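Local structure of putative phosphosugar isomerases (Salmonella typhimurium LT2, 3FKJ) at residues A[21-26]-A[159-164]; A[33-38]-A[167-172]; A[63-68]-A[309-314]; A[163-168]-A[174-179]. The protein is a putative phosphosugar isomerase of the SIS family that probably binds a phosphorylated sugar derivative and interconverts it with an isomer. All blocks are in the same frame, centred on the assembly; numbering follows the deposited sequence.

Contact 1. Residues A[21-26]-A[159-164]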
loop_
_atom_site.group_PDB
_atom_site.type_symbol
_atom_site.label_atom_id
_atom_site.label_comp_id
_atom_site.label_asym_id
_atom_site.label_seq_id
_atom_site.Cartn_x
_atom_site.Cartn_y
_atom_site.Cartn_z
ATOM N N SER A 21 4.815 29.707 -10.398
ATOM C CA SER A 21 3.718 28.783 -10.634
ATOM C C SER A 21 2.553 29.159 -9.717
ATOM O O SER A 21 2.758 29.459 -8.528
ATOM C CB SER A 21 4.154 27.331 -10.258
ATOM O OG SER A 21 4.389 26.423 -11.334
ATOM N N VAL A 22 1.336 29.045 -10.231
ATOM C CA VAL A 22 0.128 29.090 -9.409
ATOM C C VAL A 22 0.151 28.060 -8.288
ATOM O O VAL A 22 -0.195 28.382 -7.141
ATOM C CB VAL A 22 -1.134 28.818 -10.274
ATOM C CG1 VAL A 22 -2.385 28.586 -9.414
ATOM C CG2 VAL A 22 -1.348 29.946 -11.248
ATOM N N ALA A 23 0.537 26.818 -8.632
ATOM C CA ALA A 23 0.632 25.733 -7.659
ATOM C C ALA A 23 1.770 25.976 -6.651
ATOM O O ALA A 23 1.581 25.796 -5.462
ATOM C CB ALA A 23 0.810 24.398 -8.349
ATOM N N HIS A 24 2.939 26.377 -7.132
ATOM C CA HIS A 24 4.064 26.777 -6.261
ATOM C C HIS A 24 3.636 27.825 -5.214
ATOM O O HIS A 24 3.862 27.635 -4.034
ATOM C CB HIS A 24 5.190 27.328 -7.127
ATOM C CG HIS A 24 6.498 27.543 -6.426
ATOM N ND1 HIS A 24 7.617 27.978 -7.101
ATOM C CD2 HIS A 24 6.887 27.347 -5.143
ATOM C CE1 HIS A 24 8.633 28.062 -6.259
ATOM N NE2 HIS A 24 8.218 27.675 -5.068
ATOM N N GLU A 25 2.977 28.898 -5.645
ATOM C CA GLU A 25 2.601 29.961 -4.724
ATOM C C GLU A 25 1.524 29.546 -3.732
ATOM O O GLU A 25 1.605 29.896 -2.564
ATOM C CB GLU A 25 2.155 31.211 -5.494
ATOM C CG GLU A 25 2.437 32.512 -4.785
ATOM C CD GLU A 25 2.681 33.723 -5.752
ATOM O OE1 GLU A 25 2.459 33.610 -6.985
ATOM O OE2 GLU A 25 3.101 34.793 -5.263
ATOM N N ASN A 26 0.515 28.812 -4.206
ATOM C CA ASN A 26 -0.521 28.246 -3.331
ATOM C C ASN A 26 0.068 27.372 -2.249
ATOM O O ASN A 26 -0.186 27.580 -1.054
ATOM C CB ASN A 26 -1.537 27.409 -4.126
ATOM C CG ASN A 26 -2.612 28.260 -4.794
ATOM O OD1 ASN A 26 -2.747 29.458 -4.514
ATOM N ND2 ASN A 26 -3.384 27.642 -5.672
ATOM N N SER A 159 0.363 17.225 -4.853
ATOM C CA SER A 159 0.923 16.388 -3.796
ATOM C C SER A 159 2.424 16.675 -3.702
ATOM O O SER A 159 2.967 16.714 -2.603
ATOM C CB SER A 159 0.645 14.874 -3.991
ATOM O OG SER A 159 1.463 14.280 -4.990
ATOM N N LEU A 160 3.080 16.897 -4.851
ATOM C CA LEU A 160 4.532 17.066 -4.855
ATOM C C LEU A 160 4.884 18.495 -4.456
ATOM O O LEU A 160 5.836 18.707 -3.722
ATOM C CB LEU A 160 5.153 16.674 -6.204
ATOM C CG LEU A 160 6.701 16.709 -6.278
ATOM C CD1 LEU A 160 7.401 15.891 -5.215
ATOM C CD2 LEU A 160 7.185 16.317 -7.642
ATOM N N TRP A 161 4.092 19.470 -4.924
ATOM C CA TRP A 161 4.266 20.881 -4.515
ATOM C C TRP A 161 4.157 21.031 -2.987
ATOM O O TRP A 161 4.991 21.667 -2.353
ATOM C CB TRP A 161 3.230 21.798 -5.186
ATOM C CG TRP A 161 3.503 22.132 -6.645
ATOM C CD1 TRP A 161 2.743 21.787 -7.705
ATOM C CD2 TRP A 161 4.604 22.895 -7.166
ATOM N NE1 TRP A 161 3.286 22.282 -8.872
ATOM C CE2 TRP A 161 4.438 22.961 -8.572
ATOM C CE3 TRP A 161 5.714 23.521 -6.585
ATOM C CZ2 TRP A 161 5.333 23.650 -9.411
ATOM C CZ3 TRP A 161 6.618 24.182 -7.421
ATOM C CH2 TRP A 161 6.423 24.236 -8.819
ATOM N N LEU A 162 3.093 20.476 -2.419
ATOM C CA LEU A 162 2.837 20.562 -0.970
ATOM C C LEU A 162 3.922 19.836 -0.191
ATOM O O LEU A 162 4.457 20.365 0.783
ATOM C CB LEU A 162 1.468 19.962 -0.638
ATOM C CG LEU A 162 0.297 20.818 -1.095
ATOM C CD1 LEU A 162 -1.054 20.006 -1.120
ATOM C CD2 LEU A 162 0.240 22.007 -0.208
ATOM N N ALA A 163 4.289 18.648 -0.643
ATOM C CA ALA A 163 5.433 17.914 -0.078
ATOM C C ALA A 163 6.732 18.740 -0.068
ATOM O O ALA A 163 7.416 18.802 0.977
ATOM C CB ALA A 163 5.676 16.602 -0.811
ATOM N N LEU A 164 7.084 19.296 -1.245
ATOM C CA LEU A 164 8.259 20.156 -1.392
ATOM C C LEU A 164 8.272 21.261 -0.327
ATOM O O LEU A 164 9.286 21.484 0.335
ATOM C CB LEU A 164 8.280 20.820 -2.778
ATOM C CG LEU A 164 9.325 21.910 -3.038
ATOM C CD1 LEU A 164 10.699 21.259 -3.106
ATOM C CD2 LEU A 164 8.972 22.733 -4.325
#
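His24 and Trp161 mark the closest backbone approach, their CA atoms 6.2 Å apart, where the first turn of helix 22-35 comes up against the middle of helix 155-170. Ser21 holds the N-cap position, yet its side chain makes no capping bond, and the turn is closed by the backbone bond from Glu25 N to Ser21 O. An indole lies flat against this turn. Trp161 sends CG away from its own carbonyl carbon and beside the backbone N (chi1 -77°), which carries the ring across to the other helix, and the ring presents a single face to Ala23 and His24. Ala23 CB sits over the five-membered ring, 3.6 Å from its centroid. His24 CB covers the six-membered ring in the same manner, 3.9 Å from that centroid; both are CH-pi contacts, and between them the backbone N of His24 lies above the same face. The imidazole continues past the indole rather than on it: the planes are nearly parallel, at 18°, but slid so far apart that they barely overlap, with His24 CG 3.5 Å from Trp161 CZ3. Ser21 OG approaches obliquely, 3.5 Å from Trp161 CZ2. The polar atoms of both rings bond to residues outside the contact, Trp161 NE1 to Ala152 O and His24 NE2 to Tyr176 OH, bonds that probably help to hold each ring's rotation. Phe183 of helix 176-184 also stacks on Trp161. An indole laid on the CB atoms of a neighbouring helix turn is plain helix-helix packing, here in the helical layer of an alpha/beta SIS-type fold.

Contact 2. Residues A[33-38]-A[167-172]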
loop_
_atom_site.group_PDB
_atom_site.type_symbol
_atom_site.label_atom_id
_atom_site.label_comp_id
_atom_site.label_asym_id
_atom_site.label_seq_id
_atom_site.Cartn_x
_atom_site.Cartn_y
_atom_site.Cartn_z
ATOM N N ASP A 33 1.482 29.719 6.282
ATOM C CA ASP A 33 0.367 30.044 7.161
ATOM C C ASP A 33 0.213 29.017 8.275
ATOM O O ASP A 33 0.104 29.358 9.443
ATOM C CB ASP A 33 -0.938 30.163 6.386
ATOM C CG ASP A 33 -1.968 31.020 7.114
ATOM O OD1 ASP A 33 -1.868 32.264 7.034
ATOM O OD2 ASP A 33 -2.868 30.455 7.770
ATOM N N ILE A 34 0.237 27.745 7.912
ATOM C CA ILE A 34 0.124 26.685 8.897
ATOM C C ILE A 34 1.278 26.734 9.905
ATOM O O ILE A 34 1.057 26.617 11.112
ATOM C CB ILE A 34 0.081 25.315 8.228
ATOM C CG1 ILE A 34 -1.205 25.164 7.395
ATOM C CG2 ILE A 34 0.237 24.219 9.289
ATOM C CD1 ILE A 34 -1.093 24.093 6.248
ATOM N N LEU A 35 2.502 26.891 9.419
ATOM C CA LEU A 35 3.671 26.950 10.336
ATOM C C LEU A 35 3.647 28.138 11.303
ATOM O O LEU A 35 4.230 28.072 12.385
ATOM C CB LEU A 35 4.993 26.910 9.561
ATOM C CG LEU A 35 5.314 25.499 9.039
ATOM C CD1 LEU A 35 6.355 25.538 7.951
ATOM C CD2 LEU A 35 5.735 24.580 10.183
ATOM N N GLY A 36 2.976 29.218 10.915
ATOM C CA GLY A 36 2.808 30.368 11.808
ATOM C C GLY A 36 1.893 30.069 12.988
ATOM O O GLY A 36 1.902 30.805 13.978
ATOM N N LYS A 37 1.136 28.970 12.891
ATOM C CA LYS A 37 0.099 28.617 13.863
ATOM C C LYS A 37 0.315 27.274 14.592
ATOM O O LYS A 37 -0.337 27.019 15.603
ATOM C CB LYS A 37 -1.241 28.572 13.138
ATOM C CG LYS A 37 -1.653 29.897 12.546
ATOM C CD LYS A 37 -2.829 29.729 11.633
ATOM C CE LYS A 37 -3.464 31.069 11.268
ATOM N NZ LYS A 37 -4.675 30.844 10.386
ATOM N N GLN A 38 1.197 26.412 14.077
ATOM C CA GLN A 38 1.508 25.148 14.727
ATOM C C GLN A 38 2.818 24.593 14.192
ATOM O O GLN A 38 3.414 25.146 13.285
ATOM C CB GLN A 38 0.397 24.126 14.442
ATOM C CG GLN A 38 0.222 23.836 12.959
ATOM C CD GLN A 38 -0.731 22.695 12.677
ATOM O OE1 GLN A 38 -1.957 22.835 12.807
ATOM N NE2 GLN A 38 -0.178 21.570 12.267
ATOM N N LEU A 167 8.684 20.100 3.404
ATOM C CA LEU A 167 10.041 19.739 3.665
ATOM C C LEU A 167 10.888 20.968 3.725
ATOM O O LEU A 167 11.660 21.134 4.658
ATOM C CB LEU A 167 10.595 18.785 2.571
ATOM C CG LEU A 167 12.090 18.390 2.678
ATOM C CD1 LEU A 167 12.394 17.458 3.820
ATOM C CD2 LEU A 167 12.611 17.829 1.339
ATOM N N ALA A 168 10.775 21.824 2.716
ATOM C CA ALA A 168 11.601 23.009 2.638
ATOM C C ALA A 168 11.401 23.920 3.855
ATOM O O ALA A 168 12.373 24.457 4.371
ATOM C CB ALA A 168 11.330 23.825 1.306
ATOM N N GLN A 169 10.158 24.106 4.299
ATOM C CA GLN A 169 9.882 25.103 5.347
ATOM C C GLN A 169 10.037 24.527 6.768
ATOM O O GLN A 169 9.913 25.252 7.740
ATOM C CB GLN A 169 8.476 25.698 5.162
ATOM C CG GLN A 169 8.328 26.582 3.918
ATOM C CD GLN A 169 6.960 27.208 3.791
ATOM O OE1 GLN A 169 6.411 27.728 4.760
ATOM N NE2 GLN A 169 6.401 27.168 2.594
ATOM N N THR A 170 10.276 23.211 6.869
ATOM C CA THR A 170 10.535 22.566 8.158
ATOM C C THR A 170 11.973 22.044 8.310
ATOM O O THR A 170 12.542 22.107 9.382
ATOM C CB THR A 170 9.530 21.404 8.429
ATOM O OG1 THR A 170 9.696 20.355 7.462
ATOM C CG2 THR A 170 8.096 21.911 8.388
ATOM N N GLU A 171 12.555 21.502 7.260
ATOM C CA GLU A 171 13.896 20.932 7.356
ATOM C C GLU A 171 14.896 21.590 6.415
ATOM O O GLU A 171 16.096 21.388 6.533
ATOM C CB GLU A 171 13.847 19.422 7.068
ATOM C CG GLU A 171 13.006 18.638 8.033
ATOM C CD GLU A 171 12.955 17.127 7.751
ATOM O OE1 GLU A 171 11.920 16.504 8.109
ATOM O OE2 GLU A 171 13.943 16.545 7.236
ATOM N N GLY A 172 14.398 22.350 5.468
ATOM C CA GLY A 172 15.197 22.831 4.354
ATOM C C GLY A 172 15.367 21.748 3.298
ATOM O O GLY A 172 15.275 20.560 3.578
#
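Leu35 reaches across from helix 22-35 to helix 155-170, where its CD1 lies on Gln169 and both of its methyls come to Thr170 CG2. Leu35 CD1 carries most of the contact: it lies 3.5 Å from Gln169 CB and 3.6 Å from the backbone oxygen Gln169 O, at the root of that side chain. Leu35 CD2 meets Thr170 CG2 at 4.0 Å, methyl against methyl, with the two side chains at about a right angle. No hydrogen bond joins the segments, and the nearest CA atoms, those of Leu35 and Gln169, stand 8.2 Å apart. What holds the two targets still is polar. Gln169 is extended beyond CG and its amide is gripped at both ends, OE1 by Ser32 OG and NE2 by Glu165 OE1 and Arg28 O, while Thr170 OG1 bonds back to Ile166 O. With OG1 engaged in this way (chi1 64°), Thr170 CG2 is the branch left to face the leucine. After Leu35, Ile34 O accepts from both Lys37 N and Gln38 N. Across that turn Lys37 NZ forms a salt bridge of 3.2 Å with Asp33 OD2, meeting the oxygen on its syn side and 19° out of the carboxylate plane; the same oxygen also bonds Tyr136 OH of strand 136-139. The whole contact lies toward the protein surface, where the C-terminal parts of two helices running in the same general direction come together. Beneath them, Ile34 packs on strands 118-123 and 136-139 of the five-stranded parallel sheet, and Leu167 on helix 56-65.

Contact 3. Residues A[63-68]-A[309-314]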
loop_
_atom_site.group_PDB
_atom_site.type_symbol
_atom_site.label_atom_id
_atom_site.label_comp_id
_atom_site.label_asym_id
_atom_site.label_seq_id
_atom_site.Cartn_x
_atom_site.Cartn_y
_atom_site.Cartn_z
ATOM N N ASP A 63 8.942 10.404 2.137
ATOM C CA ASP A 63 9.521 9.171 2.664
ATOM C C ASP A 63 11.010 9.095 2.345
ATOM O O ASP A 63 11.782 8.609 3.145
ATOM C CB ASP A 63 8.832 7.931 2.086
ATOM C CG ASP A 63 7.453 7.728 2.641
ATOM O OD1 ASP A 63 7.066 8.376 3.641
ATOM O OD2 ASP A 63 6.755 6.883 2.077
ATOM N N CYS A 64 11.393 9.577 1.169
ATOM C CA CYS A 64 12.790 9.619 0.781
ATOM C C CYS A 64 13.596 10.727 1.443
ATOM O O CYS A 64 14.723 10.507 1.818
ATOM C CB CYS A 64 12.892 9.791 -0.719
ATOM S SG CYS A 64 12.397 8.338 -1.656
ATOM N N GLU A 65 13.015 11.917 1.549
ATOM C CA GLU A 65 13.760 13.141 1.817
ATOM C C GLU A 65 13.597 13.731 3.229
ATOM O O GLU A 65 14.552 14.281 3.738
ATOM C CB GLU A 65 13.383 14.210 0.799
ATOM C CG GLU A 65 13.776 13.919 -0.645
ATOM C CD GLU A 65 15.285 13.869 -0.879
ATOM O OE1 GLU A 65 16.113 14.507 -0.171
ATOM O OE2 GLU A 65 15.647 13.172 -1.802
ATOM N N ALA A 66 12.421 13.601 3.851
ATOM C CA ALA A 66 12.152 14.116 5.208
ATOM C C ALA A 66 12.671 13.197 6.310
ATOM O O ALA A 66 12.282 12.050 6.367
ATOM C CB ALA A 66 10.645 14.319 5.410
ATOM N N SER A 67 13.511 13.735 7.207
ATOM C CA SER A 67 14.053 13.022 8.362
ATOM C C SER A 67 13.263 13.150 9.655
ATOM O O SER A 67 13.380 12.296 10.549
ATOM C CB SER A 67 15.500 13.487 8.641
ATOM O OG SER A 67 16.295 13.231 7.509
ATOM N N LYS A 68 12.475 14.215 9.790
ATOM C CA LYS A 68 11.750 14.442 11.044
ATOM C C LYS A 68 10.284 14.050 10.961
ATOM O O LYS A 68 9.669 13.680 11.943
ATOM C CB LYS A 68 11.835 15.902 11.450
ATOM C CG LYS A 68 13.242 16.437 11.708
ATOM C CD LYS A 68 13.132 17.944 12.031
ATOM C CE LYS A 68 14.453 18.640 12.153
ATOM N NZ LYS A 68 14.241 19.976 12.774
ATOM N N GLY A 309 14.736 14.354 -11.005
ATOM C CA GLY A 309 13.708 13.925 -11.941
ATOM C C GLY A 309 13.054 12.590 -11.595
ATOM O O GLY A 309 12.013 12.278 -12.113
ATOM N N GLU A 310 13.684 11.802 -10.736
ATOM C CA GLU A 310 13.093 10.563 -10.233
ATOM C C GLU A 310 11.755 10.874 -9.595
ATOM O O GLU A 310 10.812 10.126 -9.780
ATOM C CB GLU A 310 14.024 9.890 -9.229
ATOM C CG GLU A 310 13.427 8.704 -8.473
ATOM C CD GLU A 310 14.323 8.215 -7.367
ATOM O OE1 GLU A 310 15.551 8.158 -7.578
ATOM O OE2 GLU A 310 13.800 7.882 -6.290
ATOM N N TYR A 311 11.663 11.995 -8.873
ATOM C CA TYR A 311 10.433 12.340 -8.144
ATOM C C TYR A 311 9.225 12.681 -9.030
ATOM O O TYR A 311 8.102 12.732 -8.526
ATOM C CB TYR A 311 10.696 13.441 -7.106
ATOM C CG TYR A 311 11.642 13.005 -5.990
ATOM C CD1 TYR A 311 11.389 11.864 -5.262
ATOM C CD2 TYR A 311 12.793 13.707 -5.704
ATOM C CE1 TYR A 311 12.233 11.433 -4.304
ATOM C CE2 TYR A 311 13.651 13.280 -4.705
ATOM C CZ TYR A 311 13.370 12.132 -4.013
ATOM O OH TYR A 311 14.186 11.646 -2.995
ATOM N N PHE A 312 9.440 12.869 -10.343
ATOM C CA PHE A 312 8.348 13.211 -11.289
ATOM C C PHE A 312 7.874 12.030 -12.114
ATOM O O PHE A 312 6.980 12.197 -12.965
ATOM C CB PHE A 312 8.796 14.293 -12.306
ATOM C CG PHE A 312 9.122 15.597 -11.683
ATOM C CD1 PHE A 312 10.343 15.785 -11.054
ATOM C CD2 PHE A 312 8.192 16.638 -11.692
ATOM C CE1 PHE A 312 10.657 17.009 -10.455
ATOM C CE2 PHE A 312 8.491 17.839 -11.083
ATOM C CZ PHE A 312 9.734 18.023 -10.454
ATOM N N CYS A 313 8.499 10.862 -11.913
ATOM C CA CYS A 313 8.159 9.667 -12.699
ATOM C C CYS A 313 6.684 9.288 -12.591
ATOM O O CYS A 313 6.080 8.973 -13.593
ATOM C CB CYS A 313 9.029 8.471 -12.328
ATOM S SG CYS A 313 10.705 8.608 -12.984
ATOM N N GLY A 314 6.108 9.346 -11.395
ATOM C CA GLY A 314 4.704 8.962 -11.224
ATOM C C GLY A 314 3.791 9.924 -11.964
ATOM O O GLY A 314 2.887 9.517 -12.658
#
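Cys64, in the last turn of helix 56-65, meets Tyr311 at the rim of its ring. Its CB lies 3.2 Å from Tyr311 OH and 4.0 Å from Tyr311 CE1, while SG sits 5.4 Å from the ring centroid and at the ring edge, a sulfur-aromatic contact made in the plane of the ring rather than over its face. Glu65 follows and supplies the polar half. Its chain is bent at chi2 (-65°), bringing CG as well as the carboxylate up to the phenol, and Tyr311 OH donates to Glu65 OE2. The 2.4 Å modelled between these two oxygens is very short, and its exact value is doubtful. Carboxylate and ring stand nearly perpendicular, at 88°, though OE2 itself comes in near the ring plane. Glu65 OE1 has a second partner, a salt bridge to Lys85 of the second subunit, so one carboxylate serves two neighbours. At Ala66 the chain leaves helical geometry and turns away from the contact. The tyrosine precedes helix 313-331, and Phe61 meets its ring edge-to-face. The arrangement thus ties a helix end of the SIS domain to the C-terminal region beside the subunit interface.

Contact 4. Residues A[163-168]-A[174-179]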
loop_
_atom_site.group_PDB
_atom_site.type_symbol
_atom_site.label_atom_id
_atom_site.label_comp_id
_atom_site.label_asym_id
_atom_site.label_seq_id
_atom_site.Cartn_x
_atom_site.Cartn_y
_atom_site.Cartn_z
ATOM N N ALA A 163 4.289 18.648 -0.643
ATOM C CA ALA A 163 5.433 17.914 -0.078
ATOM C C ALA A 163 6.732 18.740 -0.068
ATOM O O ALA A 163 7.416 18.802 0.977
ATOM C CB ALA A 163 5.676 16.602 -0.811
ATOM N N LEU A 164 7.084 19.296 -1.245
ATOM C CA LEU A 164 8.259 20.156 -1.392
ATOM C C LEU A 164 8.272 21.261 -0.327
ATOM O O LEU A 164 9.286 21.484 0.335
ATOM C CB LEU A 164 8.280 20.820 -2.778
ATOM C CG LEU A 164 9.325 21.910 -3.038
ATOM C CD1 LEU A 164 10.699 21.259 -3.106
ATOM C CD2 LEU A 164 8.972 22.733 -4.325
ATOM N N GLU A 165 7.138 21.942 -0.189
ATOM C CA GLU A 165 6.999 23.048 0.759
ATOM C C GLU A 165 7.014 22.649 2.218
ATOM O O GLU A 165 7.625 23.338 3.037
ATOM C CB GLU A 165 5.744 23.870 0.436
ATOM C CG GLU A 165 5.869 24.644 -0.863
ATOM C CD GLU A 165 6.977 25.696 -0.825
ATOM O OE1 GLU A 165 7.293 26.257 0.260
ATOM O OE2 GLU A 165 7.525 25.974 -1.903
ATOM N N ILE A 166 6.402 21.513 2.544
ATOM C CA ILE A 166 6.476 20.990 3.912
ATOM C C ILE A 166 7.929 20.723 4.298
ATOM O O ILE A 166 8.355 21.107 5.362
ATOM C CB ILE A 166 5.570 19.773 4.144
ATOM C CG1 ILE A 166 4.094 20.196 4.018
ATOM C CG2 ILE A 166 5.860 19.152 5.541
ATOM C CD1 ILE A 166 3.119 19.028 3.785
ATOM N N LEU A 167 8.684 20.100 3.404
ATOM C CA LEU A 167 10.041 19.739 3.665
ATOM C C LEU A 167 10.888 20.968 3.725
ATOM O O LEU A 167 11.660 21.134 4.658
ATOM C CB LEU A 167 10.595 18.785 2.571
ATOM C CG LEU A 167 12.090 18.390 2.678
ATOM C CD1 LEU A 167 12.394 17.458 3.820
ATOM C CD2 LEU A 167 12.611 17.829 1.339
ATOM N N ALA A 168 10.775 21.824 2.716
ATOM C CA ALA A 168 11.601 23.009 2.638
ATOM C C ALA A 168 11.401 23.920 3.855
ATOM O O ALA A 168 12.373 24.457 4.371
ATOM C CB ALA A 168 11.330 23.825 1.306
ATOM N N ALA A 174 17.965 21.306 -0.094
ATOM C CA ALA A 174 19.044 21.853 -0.938
ATOM C C ALA A 174 18.661 21.920 -2.389
ATOM O O ALA A 174 19.072 22.832 -3.064
ATOM C CB ALA A 174 20.326 21.035 -0.786
ATOM N N GLN A 175 17.870 20.964 -2.876
ATOM C CA GLN A 175 17.412 20.975 -4.269
ATOM C C GLN A 175 16.096 21.692 -4.554
ATOM O O GLN A 175 15.492 21.508 -5.628
ATOM C CB GLN A 175 17.342 19.539 -4.809
ATOM C CG GLN A 175 18.709 18.989 -5.182
ATOM C CD GLN A 175 19.486 18.573 -3.976
ATOM O OE1 GLN A 175 18.983 17.834 -3.148
ATOM N NE2 GLN A 175 20.738 19.027 -3.877
ATOM N N TYR A 176 15.640 22.534 -3.638
ATOM C CA TYR A 176 14.381 23.290 -3.858
ATOM C C TYR A 176 14.288 23.976 -5.217
ATOM O O TYR A 176 13.292 23.825 -5.957
ATOM C CB TYR A 176 14.218 24.333 -2.754
ATOM C CG TYR A 176 12.933 25.128 -2.759
ATOM C CD1 TYR A 176 11.823 24.682 -2.070
ATOM C CD2 TYR A 176 12.840 26.353 -3.431
ATOM C CE1 TYR A 176 10.646 25.422 -2.051
ATOM C CE2 TYR A 176 11.657 27.102 -3.404
ATOM C CZ TYR A 176 10.581 26.619 -2.693
ATOM O OH TYR A 176 9.415 27.297 -2.668
ATOM N N ASP A 177 15.318 24.753 -5.533
ATOM C CA ASP A 177 15.347 25.503 -6.767
ATOM C C ASP A 177 15.361 24.536 -7.945
ATOM O O ASP A 177 14.704 24.779 -8.955
ATOM C CB ASP A 177 16.583 26.431 -6.818
ATOM C CG ASP A 177 16.461 27.668 -5.914
ATOM O OD1 ASP A 177 15.363 27.997 -5.417
ATOM O OD2 ASP A 177 17.498 28.329 -5.711
ATOM N N GLU A 178 16.107 23.439 -7.816
ATOM C CA GLU A 178 16.189 22.437 -8.888
ATOM C C GLU A 178 14.829 21.805 -9.202
ATOM O O GLU A 178 14.506 21.554 -10.361
ATOM C CB GLU A 178 17.199 21.331 -8.552
ATOM C CG GLU A 178 18.422 21.311 -9.431
ATOM C CD GLU A 178 18.102 21.108 -10.921
ATOM O OE1 GLU A 178 18.279 22.073 -11.693
ATOM O OE2 GLU A 178 17.682 19.990 -11.311
ATOM N N LEU A 179 14.037 21.555 -8.168
ATOM C CA LEU A 179 12.756 20.880 -8.343
ATOM C C LEU A 179 11.719 21.876 -8.884
ATOM O O LEU A 179 10.897 21.523 -9.719
ATOM C CB LEU A 179 12.313 20.206 -7.037
ATOM C CG LEU A 179 11.227 19.106 -7.085
ATOM C CD1 LEU A 179 11.407 18.158 -5.950
ATOM C CD2 LEU A 179 9.838 19.690 -7.058
#
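The ring of Tyr176 lies against one side of helix 155-170, with an acid at its edge and aliphatic groups coming in obliquely. Glu165 places OE2 near the ring plane, and the two flat groups stand almost perpendicular, at 89°. Ala168 CB approaches Tyr176 CD1 at 3.5 Å and Leu164 CD1 reaches the same carbon at 3.7 Å, neither squarely over the face nor in the plane. This is the interface of an antiparallel helical hairpin: helix 155-170 ends, a short loop reverses the chain, and helix 176-184 runs back along it. Nearest CA atoms are those of Ala168 and Tyr176, 7.1 Å apart, a close approach consistent with the small alanine side chain at that point. Tyr176 is the first residue of the returning helix, just after Gln175 at the N-cap position, and its CG lies opposite the backbone N (chi1 -175°), which swings the ring back over the preceding helix. One turn on, Leu179 extends the apolar contact, its CD2 4.2 Å from Leu164 CD2, so that Leu164 is shared by both residues of the returning helix. Around the carboxylate, Glu165 packs on His24, Arg28 and Ile31 of helix 22-35. Tyr176 OH is also bonded by His24 NE2 and, weakly, by Arg28 NH1, while Glu165 OE1 bonds Gln169 NE2. The acid is buried, and its chain, folded at chi2 (-63°), sets OE2 to accept a hydrogen bond from Tyr176 OH, modelled at a very short and therefore doubtful 2.4 Å.

In the fold
Contacts 1, 3 and 4 are buried, whereas contact 2 lies toward the surface. Contacts 1 and 2 join the same two helices, 22-35 and 155-170, at successive points: an aromatic face does the work inside, a lone leucine flanked by polar anchors outside. Contact 4 adds helix 176-184 to helix 155-170, and the phenol of Tyr176 links it to contact 1 through His24. Contacts 3 and 4 both set a tyrosine hydroxyl against a glutamate, but contact 4 is touched by no other chain, whereas the glutamate of contact 3 also pairs with Lys85 of the second subunit. Contacts 2 and 3 meet where Glu171 binds the backbone nitrogens of Ser67 and Lys68.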